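Local coordinates for Blr6230 protein (Bradyrhizobium diazoefficiens USDA 110, PDB 5NGG) that probably hydrolyses beta-lactam antibiotics as a zinc-dependent subclass B3 metallo-beta-lactamase, at residues Asn46-Gly51 with Ala85-Lys90; Ile60-Gly65 with Gly165-Thr170; Trp184-Lys189 with Val197-Ser202. All blocks are in the same frame, centred on the assembly; numbering follows the deposited sequence.

Contact 1: residues Asn46-Gly51 with Ala85-Lys90; sequences NIYYVG and AKLGFK
The phenol ring of Tyr48 meets the ring of Phe89 in a T-shaped stack, a compact example of how a strand and the end of a helix join through apolar side chains. No hydrogen bond runs between residues 46-51 and 85-90, although Asn83, earlier in the helix, donates through ND2 to Val50 O. The planes stand at 85° and the ring centroids lie 5.0 Å apart. Phe89 is the edge partner: its CZ sits over the middle of one Tyr48 face, 3.7 Å from Tyr48 CD1. Both aromatic side chains carry CG anti to the carbonyl carbon (chi1 -62° for Tyr48, -66° for Phe89), the torsion that brings the two rings together. Leu87 works from beside them: its CD1 lies 3.7 Å from Tyr48 CB and 3.6 Å from Val50 CG1. One methyl thus touches both Tyr48, in the strand, and Val50, just after it. Gly88, the first residue to leave helical angles, has a positive phi and completes a Schellman motif at the helix end; Ile84 backs both Val50 and Phe89. The arrangement is that of an alpha/beta layer, a helix C-terminus packed on a sheet, in keeping with the layered metallo-beta-lactamase fold.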
ATOM      1  N   ASN A  46      14.660  10.344  -1.228  1.00  8.82           N
ATOM      2  CA  ASN A  46      15.029   9.018  -1.705  1.00  8.62           C
ATOM      3  C   ASN A  46      13.846   8.095  -2.000  1.00  7.81           C
ATOM      4  O   ASN A  46      14.037   6.898  -2.124  1.00  8.80           O
ATOM      5  CB  ASN A  46      16.027   8.361  -0.748  1.00  9.64           C
ATOM      6  CG  ASN A  46      15.522   8.163   0.660  1.00 10.57           C
ATOM      7  OD1 ASN A  46      14.716   8.949   1.174  1.00 12.42           O
ATOM      8  ND2 ASN A  46      16.068   7.151   1.325  1.00 12.59           N
ATOM      9  N   ILE A  47      12.649   8.660  -2.156  1.00  7.09           N
ATOM     10  CA  ILE A  47      11.422   7.930  -2.490  1.00  6.62           C
ATOM     11  C   ILE A  47      11.076   8.196  -3.958  1.00  6.49           C
ATOM     12  O   ILE A  47      10.891   9.358  -4.353  1.00  7.25           O
ATOM     13  CB  ILE A  47      10.234   8.314  -1.595  1.00  7.34           C
ATOM     14  CG1 ILE A  47      10.530   8.065  -0.118  1.00  7.99           C
ATOM     15  CG2 ILE A  47       8.986   7.553  -2.043  1.00  7.53           C
ATOM     16  CD1 ILE A  47       9.493   8.605   0.827  1.00  9.00           C
ATOM     17  N   TYR A  48      10.945   7.106  -4.718  1.00  6.17           N
ATOM     18  CA  TYR A  48      10.700   7.167  -6.160  1.00  6.61           C
ATOM     19  C   TYR A  48       9.415   6.385  -6.473  1.00  6.78           C
ATOM     20  O   TYR A  48       9.221   5.272  -5.967  1.00  7.89           O
ATOM     21  CB  TYR A  48      11.858   6.543  -6.962  1.00  7.36           C
ATOM     22  CG  TYR A  48      13.183   7.250  -6.764  1.00  8.31           C
ATOM     23  CD1 TYR A  48      13.921   7.086  -5.595  1.00  8.82           C
ATOM     24  CD2 TYR A  48      13.681   8.128  -7.733  1.00  9.64           C
ATOM     25  CE1 TYR A  48      15.112   7.767  -5.391  1.00 10.06           C
ATOM     26  CE2 TYR A  48      14.881   8.801  -7.540  1.00 11.20           C
ATOM     27  CZ  TYR A  48      15.590   8.616  -6.377  1.00 11.91           C
ATOM     28  OH  TYR A  48      16.775   9.301  -6.171  1.00 14.98           O
ATOM     29  N   TYR A  49       8.558   6.959  -7.316  1.00  6.52           N
ATOM     30  CA  TYR A  49       7.326   6.293  -7.766  1.00  6.53           C
ATOM     31  C   TYR A  49       7.637   5.459  -8.995  1.00  6.37           C
ATOM     32  O   TYR A  49       8.185   5.986  -9.961  1.00  6.76           O
ATOM     33  CB  TYR A  49       6.263   7.354  -8.105  1.00  7.17           C
ATOM     34  CG  TYR A  49       4.902   6.775  -8.394  1.00  6.64           C
ATOM     35  CD1 TYR A  49       4.571   6.283  -9.661  1.00  6.73           C
ATOM     36  CD2 TYR A  49       3.937   6.707  -7.410  1.00  6.89           C
ATOM     37  CE1 TYR A  49       3.323   5.725  -9.934  1.00  7.19           C
ATOM     38  CE2 TYR A  49       2.675   6.157  -7.683  1.00  7.69           C
ATOM     39  CZ  TYR A  49       2.369   5.655  -8.929  1.00  6.76           C
ATOM     40  OH  TYR A  49       1.115   5.122  -9.102  1.00  7.69           O
ATOM     41  N   VAL A  50       7.296   4.161  -8.969  1.00  5.89           N
ATOM     42  CA  VAL A  50       7.521   3.220 -10.080  1.00  6.50           C
ATOM     43  C   VAL A  50       6.265   2.395 -10.391  1.00  6.26           C
ATOM     44  O   VAL A  50       6.343   1.344 -11.041  1.00  7.28           O
ATOM     45  CB  VAL A  50       8.745   2.298  -9.842  1.00  6.74           C
ATOM     46  CG1 VAL A  50      10.029   3.108  -9.768  1.00  7.81           C
ATOM     47  CG2 VAL A  50       8.574   1.469  -8.580  1.00  6.90           C
ATOM     48  N   GLY A  51       5.099   2.865  -9.934  1.00  6.44           N
ATOM     49  CA  GLY A  51       3.845   2.124 -10.128  1.00  6.78           C
ATOM     50  C   GLY A  51       3.182   2.398 -11.470  1.00  6.91           C
ATOM     51  O   GLY A  51       3.790   2.870 -12.443  1.00  7.95           O
ATOM     52  N   ALA A  85      14.093   0.209 -13.901  1.00 14.55           N
ATOM     53  CA  ALA A  85      15.238   0.390 -14.786  1.00 15.88           C
ATOM     54  C   ALA A  85      15.232   1.760 -15.473  1.00 15.98           C
ATOM     55  O   ALA A  85      16.310   2.360 -15.695  1.00 16.85           O
ATOM     56  CB  ALA A  85      15.262  -0.720 -15.816  1.00 18.28           C
ATOM     57  N   LYS A  86      14.038   2.268 -15.796  1.00 15.78           N
ATOM     58  CA  LYS A  86      13.908   3.606 -16.408  1.00 16.25           C
ATOM     59  C   LYS A  86      14.531   4.716 -15.546  1.00 14.53           C
ATOM     60  O   LYS A  86      15.028   5.720 -16.079  1.00 17.45           O
ATOM     61  CB  LYS A  86      12.448   3.988 -16.699  1.00 18.31           C
ATOM     62  CG  LYS A  86      11.817   3.327 -17.908  1.00 19.86           C
ATOM     63  CD  LYS A  86      10.337   3.693 -18.037  1.00 22.70           C
ATOM     64  CE  LYS A  86       9.663   2.904 -19.145  1.00 29.70           C
ATOM     65  N   LEU A  87      14.476   4.551 -14.230  1.00 13.44           N
ATOM     66  CA  LEU A  87      15.086   5.500 -13.320  1.00 12.84           C
ATOM     67  C   LEU A  87      16.592   5.292 -13.130  1.00 14.86           C
ATOM     68  O   LEU A  87      17.228   6.093 -12.456  1.00 15.56           O
ATOM     69  CB  LEU A  87      14.380   5.470 -11.972  1.00 11.80           C
ATOM     70  CG  LEU A  87      12.930   5.933 -11.982  1.00 11.40           C
ATOM     71  CD1 LEU A  87      12.388   5.760 -10.588  1.00 12.29           C
ATOM     72  CD2 LEU A  87      12.745   7.368 -12.450  1.00 15.20           C
ATOM     73  N   GLY A  88      17.165   4.238 -13.713  1.00 14.91           N
ATOM     74  CA  GLY A  88      18.592   3.933 -13.545  1.00 16.04           C
ATOM     75  C   GLY A  88      18.923   2.990 -12.406  1.00 17.24           C
ATOM     76  O   GLY A  88      20.106   2.777 -12.102  1.00 18.64           O
ATOM     77  N   PHE A  89      17.890   2.426 -11.777  1.00 15.38           N
ATOM     78  CA  PHE A  89      18.081   1.407 -10.753  1.00 15.80           C
ATOM     79  C   PHE A  89      18.220   0.024 -11.368  1.00 15.81           C
ATOM     80  O   PHE A  89      17.782  -0.208 -12.496  1.00 19.65           O
ATOM     81  CB  PHE A  89      16.878   1.356  -9.818  1.00 14.66           C
ATOM     82  CG  PHE A  89      16.693   2.582  -8.985  1.00 16.15           C
ATOM     83  CD1 PHE A  89      17.643   2.955  -8.046  1.00 17.07           C
ATOM     84  CD2 PHE A  89      15.523   3.337  -9.094  1.00 16.81           C
ATOM     85  CE1 PHE A  89      17.450   4.074  -7.264  1.00 18.64           C
ATOM     86  CE2 PHE A  89      15.321   4.462  -8.326  1.00 18.57           C
ATOM     87  CZ  PHE A  89      16.290   4.846  -7.419  1.00 18.37           C
ATOM     88  N   LYS A  90      18.823  -0.871 -10.591  1.00 16.69           N
ATOM     89  CA  LYS A  90      18.895  -2.288 -10.915  1.00 15.79           C
ATOM     90  C   LYS A  90      17.929  -3.039 -10.035  1.00 15.31           C
ATOM     91  O   LYS A  90      18.015  -2.930  -8.810  1.00 15.72           O
ATOM     92  CB  LYS A  90      20.314  -2.838 -10.725  1.00 19.46           C
ATOM     93  CG  LYS A  90      21.306  -2.217 -11.678  1.00 23.01           C
ATOM     94  CD  LYS A  90      22.672  -2.887 -11.586  0.60 21.82           C
ATOM     95  CE  LYS A  90      23.355  -2.629 -10.251  0.60 22.13           C
TER

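Contact 2: residues Ile60-Gly65 with Gly165-Thr170; sequences IKTSQG and GDTTLT
Ser63 and Asp166 grip each other through a reciprocal pair of bonds, illustrating how two loops can be joined by side chain to backbone in both directions. The backbone N of Ser63 donates to Asp166 OD1 over 3.0 Å and nearly straight, at 163°. In return Asp166 N reaches Ser63 OG, also at 3.0 Å, but this second bond is bent and weak. Asp166 OD1 takes a further bond from Thr167 OG1 at 2.9 Å. The two donors approach from opposite faces of the carboxylate plane, well out of it, and between them they should limit its rotation. The other oxygen, OD2, is joined to the carbonyl of Lys61 by a water that donates to both.

Behind Ser63 the chain is shaped by a type I turn from Thr62 to Gly65. Thr62 OG1, lodged between its own backbone N and carbonyl carbon (chi1 88°), accepts from Gln64 N at 2.9 Å, an ST turn, and donates to Gly65 O. That carbonyl also receives Thr62 N, so the turn is tied at its base by two bonds to one oxygen.

At the surface Gln64 CG rests 3.5 Å from Gly165 CA. Inward from there, Thr62 CG2 lies against Thr167 CB at 3.6 Å, and farther in Ile60 and Leu169 reach toward each other tip to tip, CD1 of the isoleucine 4.0 Å from CD2 of the leucine. Met186 of strand 182-190 touches Ile60, Thr167 and Leu169, closing the apolar end between the two sheets.

The chemistry thus grades from a water-bridged carboxylate at the surface to methyl groups in the core, and the negative charge of Asp166 is probably stabilised by the several donors that converge on it.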
ATOM      1  N   ILE A  60      12.732   2.902  -2.548  1.00  7.65           N
ATOM      2  CA  ILE A  60      13.392   3.752  -1.573  1.00  8.13           C
ATOM      3  C   ILE A  60      14.890   3.466  -1.703  1.00  8.90           C
ATOM      4  O   ILE A  60      15.329   2.331  -1.520  1.00  9.33           O
ATOM      5  CB  ILE A  60      12.879   3.476  -0.148  1.00  9.46           C
ATOM      6  CG1 ILE A  60      11.356   3.676  -0.036  1.00  9.09           C
ATOM      7  CG2 ILE A  60      13.595   4.393   0.825  1.00 10.53           C
ATOM      8  CD1 ILE A  60      10.745   3.041   1.187  1.00 12.64           C
ATOM      9  N   LYS A  61      15.655   4.487  -2.077  1.00  8.91           N
ATOM     10  CA  LYS A  61      17.080   4.320  -2.303  1.00  9.83           C
ATOM     11  C   LYS A  61      17.843   4.501  -0.999  1.00 10.60           C
ATOM     12  O   LYS A  61      17.757   5.557  -0.381  1.00 12.73           O
ATOM     13  CB  LYS A  61      17.544   5.326  -3.346  1.00 10.82           C
ATOM     14  CG  LYS A  61      18.995   5.158  -3.759  1.00 13.99           C
ATOM     15  CD  LYS A  61      19.412   6.207  -4.776  1.00 17.63           C
ATOM     16  CE  LYS A  61      20.801   5.959  -5.333  1.00 21.74           C
ATOM     17  NZ  LYS A  61      21.165   6.938  -6.398  0.80 24.39           N
ATOM     18  N   THR A  62      18.592   3.476  -0.602  1.00 11.69           N
ATOM     19  CA  THR A  62      19.409   3.536   0.597  1.00 12.34           C
ATOM     20  C   THR A  62      20.883   3.380   0.224  1.00 12.84           C
ATOM     21  O   THR A  62      21.250   2.962  -0.877  1.00 14.88           O
ATOM     22  CB  THR A  62      19.034   2.452   1.649  1.00 12.43           C
ATOM     23  OG1 THR A  62      19.759   1.245   1.381  1.00 12.75           O
ATOM     24  CG2 THR A  62      17.516   2.209   1.692  1.00 12.41           C
ATOM     25  N   SER A  63      21.728   3.644   1.207  1.00 13.73           N
ATOM     26  CA  SER A  63      23.156   3.465   1.059  1.00 15.63           C
ATOM     27  C   SER A  63      23.566   1.992   0.883  1.00 16.06           C
ATOM     28  O   SER A  63      24.715   1.741   0.552  1.00 18.05           O
ATOM     29  CB  SER A  63      23.866   4.037   2.287  1.00 16.36           C
ATOM     30  OG  SER A  63      23.391   3.382   3.446  1.00 17.34           O
ATOM     31  N   GLN A  64      22.690   1.030   1.178  1.00 15.49           N
ATOM     32  CA  GLN A  64      23.024  -0.403   1.077  1.00 17.82           C
ATOM     33  C   GLN A  64      22.090  -1.153   0.152  1.00 17.57           C
ATOM     34  O   GLN A  64      21.953  -2.383   0.257  1.00 20.38           O
ATOM     35  CB  GLN A  64      23.037  -1.036   2.470  1.00 17.69           C
ATOM     36  CG  GLN A  64      24.171  -0.502   3.335  1.00 20.02           C
ATOM     37  CD  GLN A  64      25.546  -0.960   2.870  0.90 26.00           C
ATOM     38  OE1 GLN A  64      25.696  -2.033   2.278  0.90 26.62           O
ATOM     39  NE2 GLN A  64      26.557  -0.142   3.133  0.90 26.86           N
ATOM     40  N   GLY A  65      21.444  -0.430  -0.754  1.00 14.80           N
ATOM     41  CA  GLY A  65      20.561  -1.054  -1.716  1.00 15.17           C
ATOM     42  C   GLY A  65      19.188  -0.436  -1.710  1.00 12.48           C
ATOM     43  O   GLY A  65      18.967   0.606  -1.127  1.00 13.64           O
ATOM     44  N   GLY A 165      20.774  -0.088   5.474  1.00 16.64           N
ATOM     45  CA  GLY A 165      21.761   0.954   5.378  1.00 18.50           C
ATOM     46  C   GLY A 165      21.411   2.163   6.224  1.00 17.41           C
ATOM     47  O   GLY A 165      21.202   2.055   7.430  1.00 20.86           O
ATOM     48  N   ASP A 166      21.327   3.315   5.565  1.00 17.56           N
ATOM     49  CA  ASP A 166      21.028   4.605   6.192  1.00 17.21           C
ATOM     50  C   ASP A 166      19.543   4.935   6.396  1.00 17.73           C
ATOM     51  O   ASP A 166      19.216   6.042   6.828  1.00 21.65           O
ATOM     52  CB  ASP A 166      21.674   5.745   5.381  1.00 21.76           C
ATOM     53  CG  ASP A 166      21.185   5.814   3.934  1.00 22.33           C
ATOM     54  OD1 ASP A 166      20.300   5.022   3.512  1.00 18.84           O
ATOM     55  OD2 ASP A 166      21.740   6.644   3.189  1.00 28.66           O
ATOM     56  N   THR A 167      18.651   3.989   6.100  1.00 15.05           N
ATOM     57  CA  THR A 167      17.218   4.261   6.044  1.00 13.59           C
ATOM     58  C   THR A 167      16.440   3.325   6.962  1.00 13.10           C
ATOM     59  O   THR A 167      16.609   2.125   6.905  1.00 14.45           O
ATOM     60  CB  THR A 167      16.740   4.128   4.589  1.00 15.51           C
ATOM     61  OG1 THR A 167      17.415   5.106   3.788  1.00 15.73           O
ATOM     62  CG2 THR A 167      15.261   4.352   4.454  1.00 16.94           C
ATOM     63  N   THR A 168      15.604   3.905   7.809  1.00 12.21           N
ATOM     64  CA  THR A 168      14.758   3.142   8.732  1.00 12.47           C
ATOM     65  C   THR A 168      13.280   3.504   8.550  1.00 12.17           C
ATOM     66  O   THR A 168      12.901   4.692   8.493  1.00 13.97           O
ATOM     67  CB  THR A 168      15.180   3.427  10.177  1.00 14.81           C
ATOM     68  OG1 THR A 168      16.525   2.986  10.356  1.00 16.48           O
ATOM     69  CG2 THR A 168      14.293   2.699  11.191  1.00 16.35           C
ATOM     70  N   LEU A 169      12.433   2.471   8.516  1.00 10.86           N
ATOM     71  CA  LEU A 169      10.987   2.652   8.508  1.00  9.85           C
ATOM     72  C   LEU A 169      10.410   2.047   9.778  1.00 10.78           C
ATOM     73  O   LEU A 169      10.932   1.033  10.291  1.00 13.41           O
ATOM     74  CB  LEU A 169      10.326   2.010   7.286  1.00 10.59           C
ATOM     75  CG  LEU A 169      10.763   2.590   5.933  1.00 10.25           C
ATOM     76  CD1 LEU A 169      11.878   1.762   5.285  1.00 12.03           C
ATOM     77  CD2 LEU A 169       9.592   2.724   4.993  1.00 10.59           C
ATOM     78  N   THR A 170       9.325   2.651  10.269  1.00 10.23           N
ATOM     79  CA  THR A 170       8.614   2.179  11.449  1.00 10.85           C
ATOM     80  C   THR A 170       7.237   1.660  11.027  1.00 10.28           C
ATOM     81  O   THR A 170       6.488   2.344  10.318  1.00  9.45           O
ATOM     82  CB  THR A 170       8.457   3.301  12.482  1.00 13.55           C
ATOM     83  OG1 THR A 170       9.756   3.761  12.857  1.00 15.41           O
ATOM     84  CG2 THR A 170       7.728   2.820  13.730  1.00 14.74           C
TER
HETATM   85  O   HOH W   1      20.115   7.366   0.731  1.00 42.21           O

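Contact 3: residues Trp184-Lys189 with Val197-Ser202; sequences WEMTVK and VLFFCS. With ACT (acetate ion), chain F.
Val197 opens the pairing with Met186, where the general rule of antiparallel strands, hydrogen-bonded pairs alternating with non-hydrogen-bonded ones, is easily followed. Its N donates to Met186 O at 2.8 Å and its O accepts from Met186 N. Its CG2 lies 3.7 Å from Val188 CG2, the side chains crossing at about a right angle. Leu198, on the other face with Glu185, makes no backbone hydrogen bond across this pair; with CG set opposite its own backbone N (chi1 -168°), it brings CD1 to 3.6 Å from Trp184 O. Glu185 OE1 itself is bonded to His172, a zinc ligand, and so probably positions it. Phe199 returns to the hydrogen-bonded type: Phe199 N to Trp184 O is 2.8 Å, and Trp184 N to Phe199 O is 3.0 Å. In the conformer described, one of two modelled for Met186, SD meets the ring edge 3.9 Å from Phe199 CE1, a Met-aromatic contact. Beyond the strand, Cys201 is disulfide-linked to Cys181, and Ser202 OG donates to an acetate O over 2.7 Å. The hairpin lies between strand 167-173, beside Trp184 and Met186, and strand 237-239, beside Val197 and Phe199, while Ile47 of strand 47-49 packs on the face carrying Met186 and Phe199.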
ATOM      1  N   TRP A 184       3.615   2.422   6.921  1.00  7.28           N
ATOM      2  CA  TRP A 184       5.049   2.535   7.189  1.00  7.66           C
ATOM      3  C   TRP A 184       5.485   4.003   7.248  1.00  7.95           C
ATOM      4  O   TRP A 184       5.232   4.757   6.315  1.00  8.31           O
ATOM      5  CB  TRP A 184       5.813   1.836   6.067  1.00  8.01           C
ATOM      6  CG  TRP A 184       5.654   0.352   6.022  1.00  8.14           C
ATOM      7  CD1 TRP A 184       4.799  -0.379   5.245  1.00  8.58           C
ATOM      8  CD2 TRP A 184       6.368  -0.585   6.817  1.00  8.80           C
ATOM      9  NE1 TRP A 184       4.957  -1.705   5.492  1.00  9.09           N
ATOM     10  CE2 TRP A 184       5.923  -1.869   6.450  1.00  8.51           C
ATOM     11  CE3 TRP A 184       7.366  -0.471   7.792  1.00  9.36           C
ATOM     12  CZ2 TRP A 184       6.464  -3.032   7.011  1.00  9.84           C
ATOM     13  CZ3 TRP A 184       7.870  -1.601   8.352  1.00 10.56           C
ATOM     14  CH2 TRP A 184       7.440  -2.875   7.950  1.00 10.37           C
ATOM     15  N   GLU A 185       6.137   4.380   8.345  1.00  8.59           N
ATOM     16  CA  GLU A 185       6.586   5.756   8.545  1.00  9.02           C
ATOM     17  C   GLU A 185       8.093   5.876   8.329  1.00  8.80           C
ATOM     18  O   GLU A 185       8.872   5.033   8.773  1.00 10.00           O
ATOM     19  CB  GLU A 185       6.236   6.193   9.958  1.00  9.73           C
ATOM     20  CG  GLU A 185       6.618   7.619  10.291  1.00 13.71           C
ATOM     21  CD  GLU A 185       6.242   8.029  11.704  1.00 17.19           C
ATOM     22  OE1 GLU A 185       5.750   7.178  12.503  1.00 24.69           O
ATOM     23  OE2 GLU A 185       6.479   9.226  12.017  1.00 20.48           O
ATOM     24  N   MET A 186       8.509   6.944   7.659  1.00  8.59           N
ATOM     25  CA  MET A 186       9.947   7.237   7.522  0.70 10.19           C
ATOM     26  C   MET A 186      10.173   8.719   7.377  1.00  9.37           C
ATOM     27  O   MET A 186       9.281   9.465   7.003  1.00 11.45           O
ATOM     28  CB  MET A 186      10.615   6.494   6.370  0.70 10.58           C
ATOM     29  CG  MET A 186      10.134   6.888   4.989  0.70 10.57           C
ATOM     30  SD  MET A 186      11.082   6.107   3.657  0.70 10.95           S
ATOM     31  CE  MET A 186      12.558   7.119   3.673  0.70 11.23           C
ATOM     32  N   THR A 187      11.388   9.132   7.721  1.00 10.00           N
ATOM     33  CA  THR A 187      11.780  10.519   7.620  1.00  9.48           C
ATOM     34  C   THR A 187      12.554  10.742   6.312  1.00 10.20           C
ATOM     35  O   THR A 187      13.428   9.938   5.924  1.00 11.13           O
ATOM     36  CB  THR A 187      12.710  10.881   8.783  1.00 11.59           C
ATOM     37  OG1 THR A 187      12.046  10.539   9.996  1.00 13.24           O
ATOM     38  CG2 THR A 187      13.092  12.354   8.791  1.00 11.88           C
ATOM     39  N   VAL A 188      12.252  11.873   5.676  1.00  9.95           N
ATOM     40  CA  VAL A 188      12.999  12.358   4.502  1.00 10.19           C
ATOM     41  C   VAL A 188      13.448  13.782   4.764  1.00 10.50           C
ATOM     42  O   VAL A 188      12.988  14.421   5.728  1.00 11.42           O
ATOM     43  CB  VAL A 188      12.162  12.292   3.180  1.00 10.39           C
ATOM     44  CG1 VAL A 188      11.791  10.850   2.861  1.00 10.69           C
ATOM     45  CG2 VAL A 188      10.927  13.180   3.253  1.00 10.61           C
ATOM     46  N   LYS A 189      14.306  14.288   3.887  1.00 11.30           N
ATOM     47  CA  LYS A 189      14.699  15.682   3.901  1.00 11.89           C
ATOM     48  C   LYS A 189      13.946  16.446   2.830  1.00 13.05           C
ATOM     49  O   LYS A 189      13.782  15.976   1.694  1.00 15.71           O
ATOM     50  CB  LYS A 189      16.183  15.835   3.603  1.00 14.75           C
ATOM     51  CG  LYS A 189      17.105  15.073   4.521  1.00 18.08           C
ATOM     52  CD  LYS A 189      16.911  15.369   5.990  1.00 19.14           C
ATOM     53  CE  LYS A 189      17.079  16.830   6.323  1.00 21.45           C
ATOM     54  NZ  LYS A 189      17.201  17.052   7.793  1.00 22.58           N
ATOM     55  N   VAL A 197       6.986  10.917   6.438  1.00  8.77           N
ATOM     56  CA  VAL A 197       6.209  10.279   5.368  1.00  8.26           C
ATOM     57  C   VAL A 197       5.455   9.087   5.952  1.00  8.30           C
ATOM     58  O   VAL A 197       6.041   8.327   6.733  1.00  9.19           O
ATOM     59  CB  VAL A 197       7.152   9.794   4.252  1.00  8.94           C
ATOM     60  CG1 VAL A 197       6.372   9.090   3.139  1.00  8.78           C
ATOM     61  CG2 VAL A 197       7.999  10.930   3.692  1.00 10.00           C
ATOM     62  N   LEU A 198       4.191   8.916   5.560  1.00  7.98           N
ATOM     63  CA  LEU A 198       3.472   7.676   5.844  1.00  7.93           C
ATOM     64  C   LEU A 198       3.061   7.034   4.554  1.00  7.70           C
ATOM     65  O   LEU A 198       2.275   7.601   3.792  1.00  8.19           O
ATOM     66  CB  LEU A 198       2.247   7.902   6.724  1.00  9.01           C
ATOM     67  CG  LEU A 198       1.612   6.633   7.308  1.00  8.73           C
ATOM     68  CD1 LEU A 198       2.506   6.030   8.373  1.00  9.59           C
ATOM     69  CD2 LEU A 198       0.218   6.897   7.830  1.00 10.46           C
ATOM     70  N   PHE A 199       3.520   5.787   4.338  1.00  7.34           N
ATOM     71  CA  PHE A 199       2.927   4.917   3.323  1.00  7.14           C
ATOM     72  C   PHE A 199       1.699   4.286   4.006  1.00  7.38           C
ATOM     73  O   PHE A 199       1.799   3.256   4.678  1.00  8.37           O
ATOM     74  CB  PHE A 199       3.919   3.845   2.890  1.00  7.91           C
ATOM     75  CG  PHE A 199       5.175   4.380   2.250  1.00  7.60           C
ATOM     76  CD1 PHE A 199       6.306   4.704   3.009  1.00  8.57           C
ATOM     77  CD2 PHE A 199       5.266   4.510   0.873  1.00  7.93           C
ATOM     78  CE1 PHE A 199       7.468   5.142   2.394  1.00  8.96           C
ATOM     79  CE2 PHE A 199       6.410   4.967   0.266  1.00  8.53           C
ATOM     80  CZ  PHE A 199       7.508   5.290   1.033  1.00  8.67           C
ATOM     81  N   PHE A 200       0.555   4.956   3.876  1.00  8.21           N
ATOM     82  CA  PHE A 200      -0.688   4.503   4.489  1.00  8.81           C
ATOM     83  C   PHE A 200      -1.128   3.227   3.771  1.00  9.19           C
ATOM     84  O   PHE A 200      -1.006   3.121   2.560  1.00 13.02           O
ATOM     85  CB  PHE A 200      -1.730   5.620   4.384  1.00  9.85           C
ATOM     86  CG  PHE A 200      -3.073   5.248   4.961  1.00 10.61           C
ATOM     87  CD1 PHE A 200      -3.192   4.955   6.303  1.00 11.83           C
ATOM     88  CD2 PHE A 200      -4.223   5.188   4.154  1.00 11.61           C
ATOM     89  CE1 PHE A 200      -4.416   4.613   6.859  1.00 13.14           C
ATOM     90  CE2 PHE A 200      -5.444   4.810   4.696  1.00 13.08           C
ATOM     91  CZ  PHE A 200      -5.549   4.533   6.050  1.00 14.44           C
ATOM     92  N   CYS A 201      -1.647   2.262   4.523  1.00  8.76           N
ATOM     93  CA  CYS A 201      -1.876   0.947   3.941  1.00  8.79           C
ATOM     94  C   CYS A 201      -3.119   0.765   3.131  1.00  9.68           C
ATOM     95  O   CYS A 201      -3.185  -0.236   2.421  1.00 12.37           O
ATOM     96  CB  CYS A 201      -1.806  -0.128   5.031  1.00 10.40           C
ATOM     97  SG  CYS A 201      -3.243  -0.231   6.080  1.00 11.38           S
ATOM     98  N   SER A 202      -4.089   1.655   3.288  1.00 10.78           N
ATOM     99  CA  SER A 202      -5.483   1.612   2.734  1.00 10.55           C
ATOM    100  C   SER A 202      -6.483   1.508   3.858  1.00 10.08           C
ATOM    101  O   SER A 202      -6.313   0.670   4.740  1.00 12.57           O
ATOM    102  CB  SER A 202      -5.826   0.466   1.782  1.00 12.15           C
ATOM    103  OG  SER A 202      -7.214   0.567   1.483  1.00 14.82           O
TER
HETATM  104  C   ACT F 304      -7.469  -0.583  -1.884  1.00 11.87           C
HETATM  105  O   ACT F 304      -7.877   0.280  -1.092  1.00 13.56           O
HETATM  106  OXT ACT F 304      -6.308  -1.062  -1.789  1.00  8.98           O
HETATM  107  CH3 ACT F 304      -8.411  -1.011  -2.968  1.00 16.36           C

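Contacts 1 and 2 lie far out, about 17 and 18 Å from the centre of the chain to their own centres, and contact 3 lies deeper, at about 10 Å. Contacts 1 and 2 share the seven-stranded sheet through neighbouring strands 47-49 and 58-62, and their segments alternate along the sequence. Contacts 2 and 3, with centres about 13 Å apart, share the five-stranded sheet through strands 167-173 and 182-190, and contact 3 follows both others in the chain. Contact 2 therefore bridges the two sheets, whose facing is characteristic of the metallo-beta-lactamase sandwich, while contact 3 leads toward the zinc-bearing end.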